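PDB 7EEH: TqaL from Neurospora crassa, which belongs to the 2OG-Fe dioxygenase family of the cupin clan and holds an iron(III) ion on a histidine-aspartate-histidine site. Local coordinates for residues Q131-F136 / D270-F275; V135-I140 / T243-D248. The protein carries 1 engineered substitution. All coordinates share one frame; numbering follows the deposited sequence.

Contact 1 (Q131-F136 / D270-F275); sequences QALLVF and DMLIFF
Phe274 reaches from strand 270-275 to the helical segment 131-136 and meets two consecutive leucines with different parts of its ring. The far corner of the ring, CZ, lies 4.0 Å from CB of Leu133, close to the root of that side chain. Leu134 comes instead at the ring edge, near the ring plane: its methyl CD2 stands 3.8 Å from Phe274 CE2 and almost as near to CD2 of the same ring. The CA-CB bond of Leu134 does not itself aim at the strand. With CG set beside the backbone N and opposite the carbonyl carbon (chi1 -79°), the side chain brings its CD2 branch to the phenylalanine.

Leu133 also sends its CD1 methyl to CD1 of Leu272, 3.8 Å away. Both leucines point across the gap and carry CG anti to the carbonyl carbon. The two side chains run at a slant to one another and meet through one methyl each. No hydrogen bond joins the segments, and all four touching residues are buried, a setting that suits branched aliphatic chains and a phenyl ring. Side chains from both segments together fill the gap between axes 11.2 Å apart, the large Phe274 ring reaching as far as Leu133 CB.

Leu272 and Phe274, two positions apart on an extended strand, face the helix together. Helix 128-141 thus lies against one face of the eight-stranded antiparallel sheet, and segment 131-136 runs at 35° to segment 270-275. Strands 158-170 and 190-199 flank strand 267-277; Leu163 touches Phe274, and Thr194 touches Leu133. Helix 38-48 adds Leu45 beside Leu133.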
ATOM      1  N   GLN B 131      -0.763 -21.913  11.336  1.00 19.44           N
ATOM      2  CA  GLN B 131       0.673 -21.655  11.287  1.00 21.78           C
ATOM      3  C   GLN B 131       0.949 -20.167  11.102  1.00 20.37           C
ATOM      4  O   GLN B 131       1.858 -19.617  11.725  1.00 20.89           O
ATOM      5  CB  GLN B 131       1.334 -22.466  10.171  1.00 24.29           C
ATOM      6  CG  GLN B 131       1.213 -23.991  10.370  1.00 25.40           C
ATOM      7  CD  GLN B 131       1.954 -24.799   9.313  1.00 29.12           C
ATOM      8  OE1 GLN B 131       2.263 -24.299   8.235  1.00 25.61           O
ATOM      9  NE2 GLN B 131       2.248 -26.058   9.630  1.00 25.57           N
ATOM     10  N   ALA B 132       0.172 -19.502  10.252  1.00 21.50           N
ATOM     11  CA  ALA B 132       0.341 -18.062  10.082  1.00 22.02           C
ATOM     12  C   ALA B 132       0.087 -17.325  11.388  1.00 19.21           C
ATOM     13  O   ALA B 132       0.764 -16.335  11.689  1.00 20.25           O
ATOM     14  CB  ALA B 132      -0.588 -17.547   8.987  1.00 16.87           C
ATOM     15  N   LEU B 133      -0.856 -17.817  12.201  1.00 19.66           N
ATOM     16  CA  LEU B 133      -1.097 -17.196  13.501  1.00 18.15           C
ATOM     17  C   LEU B 133       0.129 -17.290  14.398  1.00 19.85           C
ATOM     18  O   LEU B 133       0.462 -16.329  15.093  1.00 20.90           O
ATOM     19  CB  LEU B 133      -2.308 -17.823  14.193  1.00 19.33           C
ATOM     20  CG  LEU B 133      -3.674 -17.247  13.809  1.00 18.18           C
ATOM     21  CD1 LEU B 133      -4.807 -18.108  14.365  1.00 17.36           C
ATOM     22  CD2 LEU B 133      -3.815 -15.781  14.268  1.00 17.09           C
ATOM     23  N   LEU B 134       0.810 -18.439  14.403  1.00 21.66           N
ATOM     24  CA  LEU B 134       2.034 -18.570  15.190  1.00 19.48           C
ATOM     25  C   LEU B 134       3.112 -17.619  14.690  1.00 20.95           C
ATOM     26  O   LEU B 134       3.792 -16.962  15.484  1.00 20.85           O
ATOM     27  CB  LEU B 134       2.546 -20.010  15.142  1.00 19.94           C
ATOM     28  CG  LEU B 134       1.871 -21.061  16.031  1.00 19.12           C
ATOM     29  CD1 LEU B 134       2.400 -22.429  15.661  1.00 19.04           C
ATOM     30  CD2 LEU B 134       2.116 -20.776  17.513  1.00 16.45           C
ATOM     31  N   VAL B 135       3.311 -17.566  13.370  1.00 21.36           N
ATOM     32  CA  VAL B 135       4.315 -16.667  12.811  1.00 20.14           C
ATOM     33  C   VAL B 135       3.983 -15.227  13.185  1.00 19.20           C
ATOM     34  O   VAL B 135       4.854 -14.466  13.626  1.00 21.93           O
ATOM     35  CB  VAL B 135       4.418 -16.869  11.287  1.00 21.71           C
ATOM     36  CG1 VAL B 135       5.395 -15.914  10.688  1.00 21.22           C
ATOM     37  CG2 VAL B 135       4.870 -18.299  10.978  1.00 21.81           C
ATOM     38  N   PHE B 136       2.716 -14.841  13.021  1.00 20.70           N
ATOM     39  CA  PHE B 136       2.263 -13.501  13.391  1.00 20.05           C
ATOM     40  C   PHE B 136       2.691 -13.144  14.806  1.00 20.27           C
ATOM     41  O   PHE B 136       3.283 -12.083  15.043  1.00 21.36           O
ATOM     42  CB  PHE B 136       0.738 -13.429  13.255  1.00 16.03           C
ATOM     43  CG  PHE B 136       0.095 -12.160  13.813  1.00 18.06           C
ATOM     44  CD1 PHE B 136      -0.043 -11.024  13.019  1.00 19.49           C
ATOM     45  CD2 PHE B 136      -0.456 -12.144  15.085  1.00 16.48           C
ATOM     46  CE1 PHE B 136      -0.694  -9.887  13.500  1.00 17.51           C
ATOM     47  CE2 PHE B 136      -1.105 -11.022  15.575  1.00 20.55           C
ATOM     48  CZ  PHE B 136      -1.223  -9.884  14.776  1.00 20.98           C
ATOM     49  N   ASP B 270     -15.553 -20.806  20.541  1.00 21.63           N
ATOM     50  CA  ASP B 270     -14.333 -21.501  20.132  1.00 19.94           C
ATOM     51  C   ASP B 270     -13.170 -20.512  20.054  1.00 22.39           C
ATOM     52  O   ASP B 270     -13.244 -19.529  19.311  1.00 19.13           O
ATOM     53  CB  ASP B 270     -14.525 -22.191  18.786  1.00 19.25           C
ATOM     54  CG  ASP B 270     -15.712 -23.151  18.784  1.00 26.70           C
ATOM     55  OD1 ASP B 270     -16.097 -23.624  19.870  1.00 23.32           O
ATOM     56  OD2 ASP B 270     -16.259 -23.412  17.697  1.00 25.18           O
HETATM   57  N   MSE B 271     -12.096 -20.797  20.792  1.00 20.86           N
HETATM   58  CA  MSE B 271     -10.912 -19.929  20.876  1.00 21.64           C
HETATM   59  C   MSE B 271      -9.630 -20.695  20.566  1.00 22.01           C
HETATM   60  O   MSE B 271      -9.554 -21.903  20.800  1.00 18.12           O
HETATM   61  CB  MSE B 271     -10.760 -19.331  22.282  1.00 20.35           C
HETATM   62  CG  MSE B 271     -11.916 -18.471  22.783  1.00 23.49           C
HETATM   63 SE   MSE B 271     -12.378 -16.985  21.615  1.00 27.03          SE
HETATM   64  CE  MSE B 271     -10.823 -15.875  22.144  1.00 16.75           C
ATOM     65  N   LEU B 272      -8.619 -19.991  20.071  1.00 17.96           N
ATOM     66  CA  LEU B 272      -7.233 -20.417  20.207  1.00 16.45           C
ATOM     67  C   LEU B 272      -6.596 -19.523  21.266  1.00 20.70           C
ATOM     68  O   LEU B 272      -6.707 -18.299  21.181  1.00 18.36           O
ATOM     69  CB  LEU B 272      -6.484 -20.309  18.876  1.00 17.56           C
ATOM     70  CG  LEU B 272      -6.988 -21.222  17.752  1.00 17.35           C
ATOM     71  CD1 LEU B 272      -6.332 -20.854  16.434  1.00 19.60           C
ATOM     72  CD2 LEU B 272      -6.736 -22.698  18.106  1.00 14.98           C
ATOM     73  N   ILE B 273      -5.962 -20.127  22.271  1.00 18.61           N
ATOM     74  CA  ILE B 273      -5.346 -19.384  23.368  1.00 18.19           C
ATOM     75  C   ILE B 273      -3.863 -19.735  23.391  1.00 18.78           C
ATOM     76  O   ILE B 273      -3.496 -20.892  23.638  1.00 17.48           O
ATOM     77  CB  ILE B 273      -6.012 -19.684  24.718  1.00 16.75           C
ATOM     78  CG1 ILE B 273      -7.509 -19.381  24.644  1.00 19.46           C
ATOM     79  CG2 ILE B 273      -5.350 -18.870  25.826  1.00 18.98           C
ATOM     80  CD1 ILE B 273      -8.290 -19.898  25.808  1.00 29.54           C
ATOM     81  N   PHE B 274      -3.013 -18.740  23.117  1.00 16.42           N
ATOM     82  CA  PHE B 274      -1.563 -18.904  23.048  1.00 15.76           C
ATOM     83  C   PHE B 274      -0.954 -18.311  24.309  1.00 20.10           C
ATOM     84  O   PHE B 274      -1.059 -17.101  24.524  1.00 17.70           O
ATOM     85  CB  PHE B 274      -0.955 -18.189  21.827  1.00 18.28           C
ATOM     86  CG  PHE B 274      -1.575 -18.556  20.483  1.00 19.02           C
ATOM     87  CD1 PHE B 274      -2.822 -18.089  20.123  1.00 16.28           C
ATOM     88  CD2 PHE B 274      -0.856 -19.307  19.560  1.00 21.49           C
ATOM     89  CE1 PHE B 274      -3.382 -18.398  18.888  1.00 17.10           C
ATOM     90  CE2 PHE B 274      -1.395 -19.621  18.313  1.00 21.64           C
ATOM     91  CZ  PHE B 274      -2.668 -19.163  17.980  1.00 23.65           C
ATOM     92  N   PHE B 275      -0.305 -19.146  25.130  1.00 19.58           N
ATOM     93  CA  PHE B 275       0.416 -18.684  26.324  1.00 18.69           C
ATOM     94  C   PHE B 275       1.908 -18.804  26.046  1.00 20.86           C
ATOM     95  O   PHE B 275       2.433 -19.923  26.017  1.00 20.98           O
ATOM     96  CB  PHE B 275       0.079 -19.513  27.559  1.00 20.03           C
ATOM     97  CG  PHE B 275      -1.367 -19.496  27.985  1.00 20.88           C
ATOM     98  CD1 PHE B 275      -1.913 -18.394  28.614  1.00 22.74           C
ATOM     99  CD2 PHE B 275      -2.155 -20.638  27.842  1.00 21.30           C
ATOM    100  CE1 PHE B 275      -3.234 -18.411  29.065  1.00 21.91           C
ATOM    101  CE2 PHE B 275      -3.475 -20.658  28.289  1.00 21.92           C
ATOM    102  CZ  PHE B 275      -4.010 -19.545  28.901  1.00 24.45           C
TER

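Contact 2 (V135-I140 / T243-D248); sequences VFKGMI and TLLLVD
The apolar contact between these segments converges on Leu245, whose two methyls meet different residues of the helix. Its CD2 lies 3.6 Å from CG2 of Ile140, the two side chains passing each other in opposite directions. In Ile140 the first torsion (chi1 -69°) leaves CG2 anti to the backbone N, and this short branch makes the contact. The other branch ends in CD1, which sits 3.3 Å above one face of the Phe136 ring, offset toward its rim, one helical turn earlier.

The second methyl of Leu245, CD1, is 3.9 Å from CE of Lys137. This lysine is extended throughout, with CG anti to the backbone N (chi1 -179°); its chain crosses the leucine at a slant, touches it at CE and carries NZ further on. A long chain suits the place, giving apolar carbon to the core and delivering NZ to polar partners: a hydrogen bond to His190 O, and weak ones to Phe274 O and Thr276 OG1. These oxygens probably help the sheet accommodate a buried positive charge.

A helix packed on the large antiparallel sheet is consistent with the double-stranded beta-helix (jelly-roll) core of the cupin clan. Strand 243-247 runs between strands 33-36 and 190-199, which supply Ile34 and Met192 beside Leu245. On the helical side, Met139 packs against helix 12-31, and Phe136 touches Met41 and Leu44 of helix 38-48.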
ATOM      1  N   VAL B 135       3.311 -17.566  13.370  1.00 21.36           N
ATOM      2  CA  VAL B 135       4.315 -16.667  12.811  1.00 20.14           C
ATOM      3  C   VAL B 135       3.983 -15.227  13.185  1.00 19.20           C
ATOM      4  O   VAL B 135       4.854 -14.466  13.626  1.00 21.93           O
ATOM      5  CB  VAL B 135       4.418 -16.869  11.287  1.00 21.71           C
ATOM      6  CG1 VAL B 135       5.395 -15.914  10.688  1.00 21.22           C
ATOM      7  CG2 VAL B 135       4.870 -18.299  10.978  1.00 21.81           C
ATOM      8  N   PHE B 136       2.716 -14.841  13.021  1.00 20.70           N
ATOM      9  CA  PHE B 136       2.263 -13.501  13.391  1.00 20.05           C
ATOM     10  C   PHE B 136       2.691 -13.144  14.806  1.00 20.27           C
ATOM     11  O   PHE B 136       3.283 -12.083  15.043  1.00 21.36           O
ATOM     12  CB  PHE B 136       0.738 -13.429  13.255  1.00 16.03           C
ATOM     13  CG  PHE B 136       0.095 -12.160  13.813  1.00 18.06           C
ATOM     14  CD1 PHE B 136      -0.043 -11.024  13.019  1.00 19.49           C
ATOM     15  CD2 PHE B 136      -0.456 -12.144  15.085  1.00 16.48           C
ATOM     16  CE1 PHE B 136      -0.694  -9.887  13.500  1.00 17.51           C
ATOM     17  CE2 PHE B 136      -1.105 -11.022  15.575  1.00 20.55           C
ATOM     18  CZ  PHE B 136      -1.223  -9.884  14.776  1.00 20.98           C
ATOM     19  N   LYS B 137       2.395 -14.018  15.765  1.00 18.17           N
ATOM     20  CA  LYS B 137       2.709 -13.717  17.161  1.00 17.78           C
ATOM     21  C   LYS B 137       4.214 -13.607  17.383  1.00 21.36           C
ATOM     22  O   LYS B 137       4.682 -12.687  18.065  1.00 21.75           O
ATOM     23  CB  LYS B 137       2.113 -14.785  18.084  1.00 20.40           C
ATOM     24  CG  LYS B 137       2.401 -14.506  19.559  1.00 18.31           C
ATOM     25  CD  LYS B 137       1.683 -15.443  20.536  1.00 18.61           C
ATOM     26  CE  LYS B 137       1.820 -14.879  21.969  1.00 19.45           C
ATOM     27  NZ  LYS B 137       1.280 -15.764  23.035  1.00 19.86           N
ATOM     28  N   GLY B 138       4.991 -14.545  16.824  1.00 19.38           N
ATOM     29  CA  GLY B 138       6.437 -14.503  17.017  1.00 22.84           C
ATOM     30  C   GLY B 138       7.055 -13.229  16.473  1.00 22.12           C
ATOM     31  O   GLY B 138       7.944 -12.636  17.091  1.00 21.52           O
HETATM   32  N   MSE B 139       6.556 -12.792  15.323  1.00 25.09           N
HETATM   33  CA  MSE B 139       7.035 -11.563  14.652  1.00 20.58           C
HETATM   34  C   MSE B 139       6.799 -10.342  15.537  1.00 22.01           C
HETATM   35  O   MSE B 139       7.663  -9.556  15.627  1.00 23.15           O
HETATM   36  CB  MSE B 139       6.358 -11.356  13.297  1.00 21.78           C
HETATM   37  CG  MSE B 139       6.900 -12.193  12.195  1.00 25.44           C
HETATM   38 SE   MSE B 139       6.133 -11.648  10.521  1.00 32.64          SE
HETATM   39  CE  MSE B 139       6.029  -9.779  10.686  1.00 31.66           C
ATOM     40  N   ILE B 140       5.646 -10.251  16.171  1.00 21.11           N
ATOM     41  CA  ILE B 140       5.315  -9.102  17.010  1.00 21.74           C
ATOM     42  C   ILE B 140       6.113  -9.135  18.314  1.00 25.63           C
ATOM     43  O   ILE B 140       6.761  -8.153  18.691  1.00 22.23           O
ATOM     44  CB  ILE B 140       3.801  -9.062  17.279  1.00 23.22           C
ATOM     45  CG1 ILE B 140       3.053  -8.723  15.994  1.00 20.10           C
ATOM     46  CG2 ILE B 140       3.475  -8.051  18.376  1.00 21.26           C
ATOM     47  CD1 ILE B 140       1.568  -8.718  16.162  1.00 22.03           C
ATOM     48  N   THR B 243      -8.596 -10.955  17.357  1.00 15.92           N
ATOM     49  CA  THR B 243      -7.390 -11.353  18.082  1.00 15.94           C
ATOM     50  C   THR B 243      -6.975 -10.278  19.078  1.00 20.17           C
ATOM     51  O   THR B 243      -6.794  -9.112  18.708  1.00 18.31           O
ATOM     52  CB  THR B 243      -6.223 -11.633  17.117  1.00 19.39           C
ATOM     53  OG1 THR B 243      -6.504 -12.801  16.331  1.00 18.91           O
ATOM     54  CG2 THR B 243      -4.945 -11.887  17.889  1.00 20.23           C
ATOM     55  N   LEU B 244      -6.823 -10.684  20.335  1.00 16.18           N
ATOM     56  CA  LEU B 244      -6.280  -9.853  21.406  1.00 17.37           C
ATOM     57  C   LEU B 244      -4.903 -10.379  21.780  1.00 17.93           C
ATOM     58  O   LEU B 244      -4.749 -11.581  22.015  1.00 19.29           O
ATOM     59  CB  LEU B 244      -7.193  -9.889  22.636  1.00 17.96           C
ATOM     60  CG  LEU B 244      -6.614  -9.208  23.873  1.00 22.36           C
ATOM     61  CD1 LEU B 244      -6.571  -7.692  23.671  1.00 17.25           C
ATOM     62  CD2 LEU B 244      -7.394  -9.594  25.140  1.00 19.13           C
ATOM     63  N   LEU B 245      -3.911  -9.491  21.836  1.00 17.49           N
ATOM     64  CA  LEU B 245      -2.575  -9.826  22.311  1.00 18.02           C
ATOM     65  C   LEU B 245      -2.219  -8.877  23.453  1.00 19.86           C
ATOM     66  O   LEU B 245      -2.430  -7.670  23.340  1.00 19.26           O
ATOM     67  CB  LEU B 245      -1.556  -9.703  21.169  1.00 16.15           C
ATOM     68  CG  LEU B 245      -0.063  -9.880  21.462  1.00 16.65           C
ATOM     69  CD1 LEU B 245       0.220 -11.327  21.818  1.00 15.55           C
ATOM     70  CD2 LEU B 245       0.730  -9.485  20.230  1.00 13.88           C
ATOM     71  N   LEU B 246      -1.685  -9.405  24.555  1.00 17.82           N
ATOM     72  CA  LEU B 246      -1.410  -8.570  25.721  1.00 19.57           C
ATOM     73  C   LEU B 246      -0.113  -8.998  26.392  1.00 19.78           C
ATOM     74  O   LEU B 246       0.243 -10.177  26.392  1.00 18.30           O
ATOM     75  CB  LEU B 246      -2.558  -8.606  26.743  1.00 19.98           C
ATOM     76  CG  LEU B 246      -3.004  -9.930  27.375  1.00 22.84           C
ATOM     77  CD1 LEU B 246      -2.167 -10.299  28.600  1.00 20.03           C
ATOM     78  CD2 LEU B 246      -4.469  -9.834  27.755  1.00 23.10           C
ATOM     79  N   VAL B 247       0.585  -8.022  26.973  1.00 18.98           N
ATOM     80  CA  VAL B 247       1.785  -8.287  27.766  1.00 20.60           C
ATOM     81  C   VAL B 247       1.318  -8.755  29.140  1.00 21.29           C
ATOM     82  O   VAL B 247       0.727  -7.984  29.897  1.00 22.47           O
ATOM     83  CB  VAL B 247       2.680  -7.049  27.871  1.00 20.04           C
ATOM     84  CG1 VAL B 247       3.895  -7.325  28.810  1.00 18.23           C
ATOM     85  CG2 VAL B 247       3.137  -6.620  26.481  1.00 18.11           C
ATOM     86  N   ASP B 248       1.552 -10.032  29.451  1.00 20.43           N
ATOM     87  CA  ASP B 248       0.876 -10.655  30.589  1.00 21.99           C
ATOM     88  C   ASP B 248       1.462 -10.212  31.926  1.00 23.03           C
ATOM     89  O   ASP B 248       0.792 -10.338  32.961  1.00 22.23           O
ATOM     90  CB  ASP B 248       0.956 -12.179  30.464  1.00 21.74           C
ATOM     91  CG  ASP B 248       0.191 -12.906  31.571  1.00 23.30           C
ATOM     92  OD1 ASP B 248      -1.018 -12.645  31.743  1.00 22.90           O
ATOM     93  OD2 ASP B 248       0.812 -13.732  32.270  1.00 24.30           O
TER

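Both contacts start from helix 128-141, share Val135 and Phe136, and have centres about 8 Å apart. Along the chain the helix comes first, then strand 243-247, used by contact 2, and then strand 267-277, used by contact 1. In the eight-stranded antiparallel sheet these two strands are separated by strand 190-199, so successive parts of one helix reach across three neighbouring strands. Lys137 of contact 2 also reaches the backbone of contact 1's strand by a weak hydrogen bond. The iron, bound by His184, Asp186 and His253, is about 11 Å from the side chains of Phe274 and Lys137, so the helix packs against the sheet outside the metal's first shell.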